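Side-chain contacts in stringent starvation protein A homolog (Haemophilus influenzae, PDB 3LYK), which belongs to the glutathione S-transferase superfamily and probably forms an equimolar complex with the RNA polymerase holoenzyme but not with the core enzyme: residues L160-K163 and L164-G168; E48-P51 and Y52-P56. All blocks are in the same frame, centred on the assembly; numbering follows the deposited sequence.

Interaction 1. Residues L160-K163 and L164-G168; sequences LLWK and LKHLG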
ATOM      1  N   LEU B 160       5.847  -5.160 -16.342  1.00 20.33           N
ATOM      2  CA  LEU B 160       6.809  -6.212 -16.019  1.00 21.47           C
ATOM      3  C   LEU B 160       7.124  -7.084 -17.247  1.00 21.19           C
ATOM      4  O   LEU B 160       8.279  -7.411 -17.491  1.00 21.05           O
ATOM      5  CB  LEU B 160       6.304  -7.084 -14.874  1.00 21.31           C
ATOM      6  CG  LEU B 160       7.198  -8.290 -14.581  1.00 24.93           C
ATOM      7  CD1 LEU B 160       7.353  -8.464 -13.105  1.00 27.33           C
ATOM      8  CD2 LEU B 160       6.553  -9.527 -15.205  1.00 26.41           C
ATOM      9  N   LEU B 161       6.087  -7.454 -17.999  1.00 21.42           N
ATOM     10  CA  LEU B 161       6.242  -8.208 -19.238  1.00 21.13           C
ATOM     11  C   LEU B 161       6.994  -7.389 -20.316  1.00 21.34           C
ATOM     12  O   LEU B 161       7.821  -7.928 -21.033  1.00 20.94           O
ATOM     13  CB  LEU B 161       4.888  -8.648 -19.739  1.00 19.92           C
ATOM     14  CG  LEU B 161       4.213  -9.660 -18.798  1.00 22.70           C
ATOM     15  CD1 LEU B 161       2.851  -9.999 -19.308  1.00 20.93           C
ATOM     16  CD2 LEU B 161       5.041 -10.996 -18.649  1.00 22.09           C
ATOM     17  N   TRP B 162       6.709  -6.090 -20.377  1.00 20.90           N
ATOM     18  CA  TRP B 162       7.380  -5.180 -21.230  1.00 22.19           C
ATOM     19  C   TRP B 162       8.882  -5.186 -20.945  1.00 24.01           C
ATOM     20  O   TRP B 162       9.685  -5.280 -21.879  1.00 24.30           O
ATOM     21  CB  TRP B 162       6.824  -3.786 -21.038  1.00 21.29           C
ATOM     22  CG  TRP B 162       7.424  -2.756 -21.955  1.00 22.66           C
ATOM     23  CD1 TRP B 162       8.235  -1.681 -21.594  1.00 20.64           C
ATOM     24  CD2 TRP B 162       7.223  -2.645 -23.373  1.00 20.72           C
ATOM     25  NE1 TRP B 162       8.516  -0.922 -22.704  1.00 22.81           N
ATOM     26  CE2 TRP B 162       7.931  -1.491 -23.808  1.00 22.87           C
ATOM     27  CE3 TRP B 162       6.539  -3.424 -24.322  1.00 21.27           C
ATOM     28  CZ2 TRP B 162       7.976  -1.085 -25.170  1.00 22.51           C
ATOM     29  CZ3 TRP B 162       6.573  -3.012 -25.674  1.00 22.90           C
ATOM     30  CH2 TRP B 162       7.289  -1.845 -26.073  1.00 22.83           C
ATOM     31  N   LYS B 163       9.264  -5.109 -19.673  1.00 24.99           N
ATOM     32  CA  LYS B 163      10.676  -5.143 -19.332  1.00 26.55           C
ATOM     33  C   LYS B 163      11.316  -6.477 -19.652  1.00 27.30           C
ATOM     34  O   LYS B 163      12.455  -6.497 -20.152  1.00 27.69           O
ATOM     35  CB  LYS B 163      10.939  -4.751 -17.888  1.00 26.57           C
ATOM     36  CG  LYS B 163      10.903  -3.235 -17.706  1.00 28.50           C
ATOM     37  CD  LYS B 163      11.244  -2.859 -16.285  1.00 31.55           C
ATOM     38  CE  LYS B 163      11.231  -1.377 -16.088  1.00 35.57           C
ATOM     39  NZ  LYS B 163      12.494  -0.750 -16.572  1.00 38.62           N
ATOM     40  N   LEU B 164      10.606  -7.572 -19.373  1.00 26.67           N
ATOM     41  CA  LEU B 164      11.134  -8.898 -19.669  1.00 27.81           C
ATOM     42  C   LEU B 164      11.353  -9.061 -21.185  1.00 28.39           C
ATOM     43  O   LEU B 164      12.418  -9.511 -21.596  1.00 27.74           O
ATOM     44  CB  LEU B 164      10.203 -10.019 -19.174  1.00 27.56           C
ATOM     45  CG  LEU B 164      10.146 -10.226 -17.653  1.00 28.34           C
ATOM     46  CD1 LEU B 164       9.158 -11.320 -17.339  1.00 24.95           C
ATOM     47  CD2 LEU B 164      11.554 -10.554 -17.118  1.00 30.35           C
ATOM     48  N   LYS B 165      10.348  -8.707 -21.995  1.00 28.24           N
ATOM     49  CA  LYS B 165      10.524  -8.727 -23.450  1.00 30.35           C
ATOM     50  C   LYS B 165      11.859  -8.032 -23.860  1.00 30.86           C
ATOM     51  O   LYS B 165      12.626  -8.604 -24.611  1.00 30.79           O
ATOM     52  CB  LYS B 165       9.333  -8.121 -24.197  1.00 29.87           C
ATOM     53  CG  LYS B 165       9.351  -8.376 -25.729  1.00 33.78           C
ATOM     54  CD  LYS B 165       8.079  -7.855 -26.433  1.00 38.19           C
ATOM     55  CE  LYS B 165       8.087  -8.183 -27.947  1.00 41.54           C
ATOM     56  NZ  LYS B 165       9.107  -7.350 -28.687  1.00 41.22           N
ATOM     57  N   HIS B 166      12.135  -6.849 -23.320  1.00 30.83           N
ATOM     58  CA  HIS B 166      13.314  -6.085 -23.702  1.00 32.66           C
ATOM     59  C   HIS B 166      14.598  -6.530 -23.045  1.00 33.71           C
ATOM     60  O   HIS B 166      15.654  -5.988 -23.324  1.00 34.51           O
ATOM     61  CB  HIS B 166      13.070  -4.573 -23.546  1.00 32.27           C
ATOM     62  CG  HIS B 166      12.018  -4.086 -24.487  1.00 34.01           C
ATOM     63  ND1 HIS B 166      10.672  -4.274 -24.244  1.00 33.95           N
ATOM     64  CD2 HIS B 166      12.107  -3.579 -25.742  1.00 35.06           C
ATOM     65  CE1 HIS B 166       9.973  -3.842 -25.283  1.00 34.37           C
ATOM     66  NE2 HIS B 166      10.820  -3.399 -26.198  1.00 36.08           N
ATOM     67  N   LEU B 167      14.499  -7.527 -22.179  1.00 34.33           N
ATOM     68  CA  LEU B 167      15.678  -8.154 -21.626  1.00 35.49           C
ATOM     69  C   LEU B 167      15.978  -9.453 -22.364  1.00 35.86           C
ATOM     70  O   LEU B 167      16.899 -10.161 -22.003  1.00 36.39           O
ATOM     71  CB  LEU B 167      15.520  -8.400 -20.124  1.00 34.20           C
ATOM     72  CG  LEU B 167      15.659  -7.151 -19.264  1.00 34.11           C
ATOM     73  CD1 LEU B 167      15.164  -7.428 -17.811  1.00 35.12           C
ATOM     74  CD2 LEU B 167      17.088  -6.669 -19.257  1.00 34.63           C
ATOM     75  N   GLY B 168      15.191  -9.759 -23.386  1.00 36.65           N
ATOM     76  CA  GLY B 168      15.457 -10.923 -24.232  1.00 38.01           C
ATOM     77  C   GLY B 168      14.640 -12.167 -23.951  1.00 38.73           C
ATOM     78  O   GLY B 168      14.762 -13.147 -24.663  1.00 39.09           O
TER
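H166 folds back over the last turn of helix 152-165 and meets W162, four residues earlier, through both its ring and its backbone N. Its chi1 of -65° sets CG beside the backbone N and turns the ring back toward the preceding turn, where H166 ND1 donates to W162 O at 2.8 Å. This bond is almost straight, 175° at the hydrogen, and the carbonyl oxygen lies in the imidazole plane. Beyond it, H166 CE1 presses on one face of the indole, offset toward the rim, 3.4 Å from W162 CZ2; H166 NE2 follows, 3.8 Å from W162 CZ2. The pair is edge-to-face, the imidazole edge toward the six-membered ring, planes 53° apart. H166 N also donates to W162 O, at 3.2 Å and from the opposite face of the carbonyl. On another side of the helix, L160 CD2 lies 3.8 Å from L164 CD1, the two side chains lying side by side and both touching L132 of helix 118-134. G168, with positive phi, closes the turn as a Schellman motif. With two donors from one residue, W162 O is well satisfied; the ND1 bond implies a proton on ND1 and probably helps to fix the imidazole's rotation against the indole.

Interaction 2. Residues E48-P51 and Y52-P56; sequences ELNP and YGTVP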
ATOM      1  N   GLU B  48      11.859  20.203  -3.070  1.00 33.75           N
ATOM      2  CA  GLU B  48      10.974  21.194  -2.479  1.00 35.46           C
ATOM      3  C   GLU B  48       9.553  20.624  -2.230  1.00 35.07           C
ATOM      4  O   GLU B  48       8.960  20.866  -1.180  1.00 35.67           O
ATOM      5  CB  GLU B  48      10.856  22.342  -3.468  1.00 36.26           C
ATOM      6  CG  GLU B  48      11.105  23.734  -2.938  1.00 43.49           C
ATOM      7  CD  GLU B  48      11.731  24.647  -4.023  1.00 51.66           C
ATOM      8  OE1 GLU B  48      12.889  25.120  -3.815  1.00 56.04           O
ATOM      9  OE2 GLU B  48      11.092  24.863  -5.098  1.00 52.68           O
ATOM     10  N   LEU B  49       9.035  19.860  -3.193  1.00 33.47           N
ATOM     11  CA  LEU B  49       7.666  19.366  -3.163  1.00 31.87           C
ATOM     12  C   LEU B  49       7.562  18.017  -2.453  1.00 31.19           C
ATOM     13  O   LEU B  49       6.580  17.762  -1.769  1.00 30.01           O
ATOM     14  CB  LEU B  49       7.092  19.288  -4.585  1.00 31.84           C
ATOM     15  CG  LEU B  49       6.979  20.607  -5.366  1.00 33.43           C
ATOM     16  CD1 LEU B  49       6.829  20.393  -6.867  1.00 34.43           C
ATOM     17  CD2 LEU B  49       5.843  21.493  -4.850  1.00 35.79           C
ATOM     18  N   ASN B  50       8.576  17.167  -2.618  1.00 30.06           N
ATOM     19  CA  ASN B  50       8.618  15.827  -2.045  1.00 29.33           C
ATOM     20  C   ASN B  50       9.991  15.604  -1.402  1.00 30.46           C
ATOM     21  O   ASN B  50      10.951  15.227  -2.084  1.00 29.64           O
ATOM     22  CB  ASN B  50       8.309  14.741  -3.111  1.00 28.54           C
ATOM     23  CG  ASN B  50       8.472  13.315  -2.576  1.00 27.97           C
ATOM     24  OD1 ASN B  50       8.626  13.124  -1.367  1.00 26.55           O
ATOM     25  ND2 ASN B  50       8.426  12.294  -3.476  1.00 23.03           N
ATOM     26  N   PRO B  51      10.072  15.785  -0.063  1.00 31.79           N
ATOM     27  CA  PRO B  51      11.387  15.703   0.579  1.00 31.48           C
ATOM     28  C   PRO B  51      11.977  14.295   0.585  1.00 31.50           C
ATOM     29  O   PRO B  51      13.172  14.161   0.816  1.00 31.87           O
ATOM     30  CB  PRO B  51      11.149  16.268   1.997  1.00 32.06           C
ATOM     31  CG  PRO B  51       9.621  15.901   2.297  1.00 33.88           C
ATOM     32  CD  PRO B  51       8.976  16.110   0.895  1.00 32.39           C
ATOM     33  N   TYR B  52      11.192  13.253   0.327  1.00 30.45           N
ATOM     34  CA  TYR B  52      11.781  11.916   0.220  1.00 30.20           C
ATOM     35  C   TYR B  52      12.529  11.766  -1.106  1.00 29.40           C
ATOM     36  O   TYR B  52      13.304  10.831  -1.278  1.00 29.43           O
ATOM     37  CB  TYR B  52      10.737  10.801   0.363  1.00 30.98           C
ATOM     38  CG  TYR B  52       9.931  10.911   1.656  1.00 35.12           C
ATOM     39  CD1 TYR B  52      10.363  10.286   2.849  1.00 36.51           C
ATOM     40  CD2 TYR B  52       8.770  11.670   1.693  1.00 37.40           C
ATOM     41  CE1 TYR B  52       9.621  10.408   4.047  1.00 40.55           C
ATOM     42  CE2 TYR B  52       8.022  11.806   2.875  1.00 42.15           C
ATOM     43  CZ  TYR B  52       8.444  11.171   4.053  1.00 43.63           C
ATOM     44  OH  TYR B  52       7.658  11.345   5.197  1.00 43.15           O
ATOM     45  N   GLY B  53      12.265  12.673  -2.044  1.00 28.48           N
ATOM     46  CA  GLY B  53      12.934  12.670  -3.346  1.00 27.65           C
ATOM     47  C   GLY B  53      12.724  11.406  -4.151  1.00 26.74           C
ATOM     48  O   GLY B  53      13.666  10.881  -4.706  1.00 26.14           O
ATOM     49  N   THR B  54      11.494  10.897  -4.192  1.00 25.03           N
ATOM     50  CA  THR B  54      11.211   9.645  -4.930  1.00 24.24           C
ATOM     51  C   THR B  54      10.360   9.964  -6.176  1.00 22.69           C
ATOM     52  O   THR B  54       9.710  11.023  -6.264  1.00 21.29           O
ATOM     53  CB  THR B  54      10.403   8.651  -4.068  1.00 24.68           C
ATOM     54  OG1 THR B  54       9.237   9.325  -3.602  1.00 25.63           O
ATOM     55  CG2 THR B  54      11.240   8.126  -2.852  1.00 25.40           C
ATOM     56  N   VAL B  55      10.360   9.049  -7.134  1.00 22.61           N
ATOM     57  CA  VAL B  55       9.445   9.166  -8.244  1.00 22.65           C
ATOM     58  C   VAL B  55       8.733   7.837  -8.352  1.00 22.68           C
ATOM     59  O   VAL B  55       9.271   6.827  -7.943  1.00 23.47           O
ATOM     60  CB  VAL B  55      10.171   9.523  -9.596  1.00 23.29           C
ATOM     61  CG1 VAL B  55      10.654  10.991  -9.569  1.00 23.34           C
ATOM     62  CG2 VAL B  55      11.323   8.567  -9.885  1.00 23.16           C
ATOM     63  N   PRO B  56       7.516   7.822  -8.921  1.00 21.82           N
ATOM     64  CA  PRO B  56       6.745   8.965  -9.447  1.00 21.27           C
ATOM     65  C   PRO B  56       6.228   9.880  -8.327  1.00 20.66           C
ATOM     66  O   PRO B  56       5.825   9.394  -7.265  1.00 19.23           O
ATOM     67  CB  PRO B  56       5.563   8.284 -10.151  1.00 21.13           C
ATOM     68  CG  PRO B  56       5.442   6.966  -9.432  1.00 21.56           C
ATOM     69  CD  PRO B  56       6.842   6.538  -9.147  1.00 20.62           C
TER
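N50, the first residue to leave helical backbone angles after helix 44-49, opens a type I beta turn that runs through P51 and Y52 and closes with G53 N donating to N50 O at 2.9 Å. G53 has positive phi, a conformation that favours glycine. Inside the turn the side chain of N50 does the holding. Its chi1 of 175° places CG beside the carbonyl carbon, so that the amide lies near the turn's own N-H groups, and its two ends take different partners. N50 OD1 accepts from Y52 N at 3.1 Å, the donor standing well above the amide carbonyl plane and the bond bent to 140° at the hydrogen, which makes this an Asx turn. The same N50 OD1 lies in the plane of the Y52 ring, at its edge, 3.4 Å from Y52 CD2. At the other end N50 ND2 donates to T54 OG1 at 3.1 Å, the hydroxyl oxygen lying close to the amide plane, and also bonds to T57 OG1 at the start of strand 57-60. The buried amide is bonded at both ends, which probably fixes which way round it sits. Y52 OH bonds to D105 and R101 of the second subunit. The turn links helix 44-49 to strand 57-60, ahead of the cis-proline P56 characteristic of thioredoxin-like folds. F66 of strand 63-66 packs against N50, Y52 and T54, while P56 touches Y17, C18 and V21 of helix 16-27.

Both contacts straddle the C-terminal end of a helix, in different domains: interaction 1 in the all-helical C-terminal part and interaction 2 in the thioredoxin-like N-terminal part; their centres are 27 Å apart and they do not touch. Residues 160-168 are partly buried: leucines pack on helices 89-115, 118-134 and 176-187, while H166, the exposed partner, lies on W162, which is partly exposed and also meets F187 and F192. Residues 48-56 form a surface turn, run by a buried amide rather than by apolar packing. A side chain bonds to backbone in each, as ring donor in interaction 1 and amide acceptor in interaction 2. No other chain touches interaction 1, whereas interaction 2 reaches the dimer interface.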